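Local coordinates for protein translation initiation factor eIF2B subunit epsilon (Schizosaccharomyces pombe, PDB 5B04) that forms part of the eIF2B complex, which catalyses exchange of GDP for GTP on the gamma subunit of initiation factor eIF2, at residues 150-161 / 258-269. Sequence-based numbering, arbitrary orientation.
Sequences DKNAIMTMVVRE and GKKIHCHVAKEN
Arg160 lays its guanidinium over the loop that follows strand 260-266: the backbone of Glu268 lies across one face, and Asn269 O sits at the edge, in plane, where NH2 donates to it over 2.8 Å in a nearly straight bond. A bend at chi2 (58°) brings the chain back toward this loop, and Arg160 CD passes 3.3 Å from Ala266 O. With an alanine in its place, Asn269 O would probably lose this donor and the loop at 267-269 its cover. Beside it, Lys267 NZ forms a salt bridge with Glu161 OE2 at 3.2 Å, from the syn side but tilted out of the carboxylate plane; that oxygen also pairs with Arg215 and with Arg230 of the neighbouring gamma subunit. Between the ends, the parallel strands are joined by a ladder of backbone hydrogen bonds, from Lys260 N to Asn152 O through to Glu161 N to Ala266 O. On one face of the sheet, Met157 bends at chi3 (-69°) so that CE rests 3.6 Å from Cys263 SG and also reaches Ile261 CG1; Val159 CG2 meets Val265 CG2 at 3.8 Å, and Phe177 packs on Met157, Val159 and Cys263. At the start, Lys259 NZ donates to Asn152 OD1 at 2.8 Å, while Asp150 OD1 takes Asn152 N in an Asx turn. Strand 153-161 lies between 260-266 and antiparallel 212-226, within the mixed sheet of a nucleotidyltransferase-like domain of the GT-A type.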
loop_
_atom_site.group_PDB
_atom_site.type_symbol
_atom_site.label_atom_id
_atom_site.label_comp_id
_atom_site.label_asym_id
_atom_site.label_seq_id
_atom_site.Cartn_x
_atom_site.Cartn_y
_atom_site.Cartn_z
ATOM N N ASP I 150 -3.533 -57.053 -29.611
ATOM C CA ASP I 150 -2.527 -58.106 -29.536
ATOM C C ASP I 150 -2.739 -58.980 -28.305
ATOM O O ASP I 150 -2.434 -58.576 -27.184
ATOM C CB ASP I 150 -1.119 -57.512 -29.523
ATOM C CG ASP I 150 -0.063 -58.511 -29.956
ATOM O OD1 ASP I 150 -0.256 -59.724 -29.732
ATOM O OD2 ASP I 150 0.960 -58.083 -30.528
ATOM N N LYS I 151 -3.252 -60.184 -28.527
ATOM C CA LYS I 151 -3.521 -61.118 -27.441
ATOM C C LYS I 151 -2.250 -61.845 -27.007
ATOM O O LYS I 151 -2.267 -62.625 -26.053
ATOM C CB LYS I 151 -4.591 -62.128 -27.859
ATOM C CG LYS I 151 -5.851 -61.497 -28.431
ATOM C CD LYS I 151 -6.572 -60.652 -27.391
ATOM C CE LYS I 151 -7.763 -59.928 -28.001
ATOM N NZ LYS I 151 -8.484 -59.095 -26.998
ATOM N N ASN I 152 -1.152 -61.590 -27.711
ATOM C CA ASN I 152 0.128 -62.200 -27.374
ATOM C C ASN I 152 0.930 -61.338 -26.402
ATOM O O ASN I 152 2.027 -61.711 -25.988
ATOM C CB ASN I 152 0.943 -62.466 -28.641
ATOM C CG ASN I 152 0.326 -63.544 -29.512
ATOM O OD1 ASN I 152 -0.232 -64.519 -29.009
ATOM N ND2 ASN I 152 0.423 -63.372 -30.825
ATOM N N ALA I 153 0.376 -60.182 -26.046
ATOM C CA ALA I 153 0.943 -59.359 -24.985
ATOM C C ALA I 153 0.523 -59.940 -23.642
ATOM O O ALA I 153 -0.607 -59.740 -23.194
ATOM C CB ALA I 153 0.492 -57.916 -25.120
ATOM N N ILE I 154 1.436 -60.661 -23.002
ATOM C CA ILE I 154 1.090 -61.482 -21.849
ATOM C C ILE I 154 1.124 -60.738 -20.514
ATOM O O ILE I 154 0.172 -60.813 -19.736
ATOM C CB ILE I 154 2.022 -62.705 -21.760
ATOM C CG1 ILE I 154 1.856 -63.574 -23.004
ATOM C CG2 ILE I 154 1.726 -63.519 -20.516
ATOM C CD1 ILE I 154 0.415 -63.927 -23.299
ATOM N N MET I 155 2.209 -60.022 -20.245
ATOM C CA MET I 155 2.380 -59.408 -18.933
ATOM C C MET I 155 3.010 -58.016 -18.992
ATOM O O MET I 155 3.908 -57.758 -19.794
ATOM C CB MET I 155 3.217 -60.335 -18.042
ATOM C CG MET I 155 3.687 -59.725 -16.730
ATOM S SD MET I 155 4.572 -60.911 -15.693
ATOM C CE MET I 155 6.227 -60.813 -16.369
ATOM N N THR I 156 2.514 -57.119 -18.143
ATOM C CA THR I 156 3.085 -55.786 -17.996
ATOM C C THR I 156 3.836 -55.675 -16.673
ATOM O O THR I 156 3.252 -55.837 -15.602
ATOM C CB THR I 156 2.003 -54.692 -18.057
ATOM O OG1 THR I 156 1.436 -54.649 -19.372
ATOM C CG2 THR I 156 2.602 -53.333 -17.726
ATOM N N MET I 157 5.134 -55.398 -16.753
ATOM C CA MET I 157 5.968 -55.301 -15.560
ATOM C C MET I 157 6.042 -53.872 -15.031
ATOM O O MET I 157 6.602 -52.989 -15.681
ATOM C CB MET I 157 7.377 -55.821 -15.852
ATOM C CG MET I 157 7.432 -57.297 -16.207
ATOM S SD MET I 157 9.113 -57.888 -16.484
ATOM C CE MET I 157 9.529 -57.036 -18.003
ATOM N N VAL I 158 5.476 -53.654 -13.849
ATOM C CA VAL I 158 5.528 -52.347 -13.202
ATOM C C VAL I 158 6.873 -52.139 -12.515
ATOM O O VAL I 158 7.259 -52.915 -11.639
ATOM C CB VAL I 158 4.399 -52.178 -12.167
ATOM C CG1 VAL I 158 4.617 -50.919 -11.340
ATOM C CG2 VAL I 158 3.045 -52.147 -12.856
ATOM N N VAL I 159 7.585 -51.093 -12.919
ATOM C CA VAL I 159 8.886 -50.785 -12.340
ATOM C C VAL I 159 8.949 -49.335 -11.871
ATOM O O VAL I 159 8.092 -48.523 -12.218
ATOM C CB VAL I 159 10.025 -51.044 -13.343
ATOM C CG1 VAL I 159 10.142 -52.531 -13.641
ATOM C CG2 VAL I 159 9.798 -50.251 -14.620
ATOM N N ARG I 160 9.969 -49.017 -11.081
ATOM C CA ARG I 160 10.120 -47.676 -10.532
ATOM C C ARG I 160 11.419 -47.026 -10.992
ATOM O O ARG I 160 12.495 -47.613 -10.874
ATOM C CB ARG I 160 10.071 -47.715 -9.003
ATOM C CG ARG I 160 10.077 -46.344 -8.346
ATOM C CD ARG I 160 8.909 -45.509 -8.838
ATOM N NE ARG I 160 8.713 -44.297 -8.047
ATOM C CZ ARG I 160 9.273 -43.124 -8.321
ATOM N NH1 ARG I 160 10.077 -42.998 -9.368
ATOM N NH2 ARG I 160 9.030 -42.077 -7.547
ATOM N N GLU I 161 11.311 -45.811 -11.518
ATOM C CA GLU I 161 12.482 -45.060 -11.948
ATOM C C GLU I 161 13.299 -44.628 -10.736
ATOM O O GLU I 161 12.759 -44.069 -9.782
ATOM C CB GLU I 161 12.064 -43.841 -12.774
ATOM C CG GLU I 161 13.194 -43.205 -13.564
ATOM C CD GLU I 161 12.746 -41.977 -14.330
ATOM O OE1 GLU I 161 12.226 -41.035 -13.694
ATOM O OE2 GLU I 161 12.907 -41.955 -15.568
ATOM N N GLY I 258 6.377 -66.722 -29.277
ATOM C CA GLY I 258 5.640 -65.617 -29.837
ATOM C C GLY I 258 4.850 -64.769 -28.880
ATOM O O GLY I 258 3.720 -64.426 -29.161
ATOM N N LYS I 259 5.437 -64.419 -27.753
ATOM C CA LYS I 259 4.714 -63.654 -26.771
ATOM C C LYS I 259 5.433 -62.379 -26.461
ATOM O O LYS I 259 6.626 -62.282 -26.630
ATOM C CB LYS I 259 4.523 -64.479 -25.533
ATOM C CG LYS I 259 4.003 -65.853 -25.854
ATOM C CD LYS I 259 2.776 -65.752 -26.721
ATOM C CE LYS I 259 1.540 -66.069 -25.910
ATOM N NZ LYS I 259 0.319 -66.052 -26.748
ATOM N N LYS I 260 4.679 -61.382 -26.043
ATOM C CA LYS I 260 5.200 -60.053 -25.877
ATOM C C LYS I 260 5.172 -59.686 -24.426
ATOM O O LYS I 260 4.190 -59.901 -23.754
ATOM C CB LYS I 260 4.338 -59.070 -26.644
ATOM C CG LYS I 260 4.782 -58.819 -28.068
ATOM C CD LYS I 260 3.695 -58.110 -28.847
ATOM C CE LYS I 260 3.948 -58.190 -30.331
ATOM N NZ LYS I 260 4.321 -59.575 -30.706
ATOM N N ILE I 261 6.267 -59.132 -23.943
ATOM C CA ILE I 261 6.370 -58.720 -22.553
ATOM C C ILE I 261 6.542 -57.201 -22.512
ATOM O O ILE I 261 7.167 -56.617 -23.399
ATOM C CB ILE I 261 7.539 -59.444 -21.836
ATOM C CG1 ILE I 261 7.385 -59.349 -20.322
ATOM C CG2 ILE I 261 8.886 -58.927 -22.296
ATOM C CD1 ILE I 261 6.169 -60.054 -19.827
ATOM N N HIS I 262 5.966 -56.555 -21.502
ATOM C CA HIS I 262 5.945 -55.095 -21.471
ATOM C C HIS I 262 6.342 -54.500 -20.124
ATOM O O HIS I 262 6.224 -55.144 -19.082
ATOM C CB HIS I 262 4.555 -54.584 -21.859
ATOM C CG HIS I 262 4.277 -54.652 -23.328
ATOM N ND1 HIS I 262 4.744 -53.707 -24.216
ATOM C CD2 HIS I 262 3.580 -55.549 -24.064
ATOM C CE1 HIS I 262 4.348 -54.021 -25.437
ATOM N NE2 HIS I 262 3.640 -55.134 -25.373
ATOM N N CYS I 263 6.811 -53.256 -20.168
ATOM C CA CYS I 263 7.205 -52.526 -18.970
ATOM C C CYS I 263 6.403 -51.243 -18.801
ATOM O O CYS I 263 6.090 -50.561 -19.777
ATOM C CB CYS I 263 8.696 -52.183 -19.012
ATOM S SG CYS I 263 9.806 -53.547 -18.626
ATOM N N HIS I 264 6.072 -50.922 -17.556
ATOM C CA HIS I 264 5.519 -49.617 -17.229
ATOM C C HIS I 264 6.431 -48.921 -16.230
ATOM O O HIS I 264 6.538 -49.340 -15.077
ATOM C CB HIS I 264 4.107 -49.732 -16.659
ATOM C CG HIS I 264 3.528 -48.420 -16.226
ATOM N ND1 HIS I 264 2.718 -47.658 -17.041
ATOM C CD2 HIS I 264 3.652 -47.728 -15.068
ATOM C CE1 HIS I 264 2.363 -46.558 -16.401
ATOM N NE2 HIS I 264 2.917 -46.575 -15.203
ATOM N N VAL I 265 7.090 -47.859 -16.677
ATOM C CA VAL I 265 8.001 -47.121 -15.816
ATOM C C VAL I 265 7.270 -46.022 -15.057
ATOM O O VAL I 265 6.889 -45.003 -15.633
ATOM C CB VAL I 265 9.158 -46.501 -16.618
ATOM C CG1 VAL I 265 10.069 -45.699 -15.701
ATOM C CG2 VAL I 265 9.943 -47.586 -17.338
ATOM N N ALA I 266 7.063 -46.243 -13.764
ATOM C CA ALA I 266 6.469 -45.232 -12.903
ATOM C C ALA I 266 7.522 -44.201 -12.525
ATOM O O ALA I 266 8.577 -44.547 -11.992
ATOM C CB ALA I 266 5.868 -45.867 -11.660
ATOM N N LYS I 267 7.227 -42.947 -12.796
ATOM C CA LYS I 267 8.132 -41.865 -12.537
ATOM C C LYS I 267 7.758 -41.091 -11.297
ATOM O O LYS I 267 8.292 -40.033 -11.047
ATOM C CB LYS I 267 8.160 -40.948 -13.736
ATOM C CG LYS I 267 9.183 -41.360 -14.772
ATOM C CD LYS I 267 8.661 -41.261 -16.185
ATOM C CE LYS I 267 9.712 -41.741 -17.161
ATOM N NZ LYS I 267 10.696 -40.670 -17.438
ATOM N N GLU I 268 6.751 -41.547 -10.589
ATOM C CA GLU I 268 6.267 -40.796 -9.470
ATOM C C GLU I 268 5.979 -41.800 -8.426
ATOM O O GLU I 268 6.232 -42.946 -8.622
ATOM C CB GLU I 268 5.134 -39.891 -9.876
ATOM C CG GLU I 268 5.054 -39.558 -11.342
ATOM C CD GLU I 268 3.633 -39.579 -11.820
ATOM O OE1 GLU I 268 2.851 -38.742 -11.325
ATOM O OE2 GLU I 268 3.304 -40.437 -12.668
ATOM N N ASN I 269 5.459 -41.369 -7.304
ATOM C CA ASN I 269 5.134 -42.273 -6.233
ATOM C C ASN I 269 6.232 -43.045 -5.581
ATOM O O ASN I 269 7.315 -42.526 -5.376
ATOM C CB ASN I 269 3.889 -43.006 -6.681
ATOM C CG ASN I 269 2.797 -42.078 -7.111
ATOM O OD1 ASN I 269 2.444 -41.161 -6.402
ATOM N ND2 ASN I 269 2.236 -42.332 -8.268
#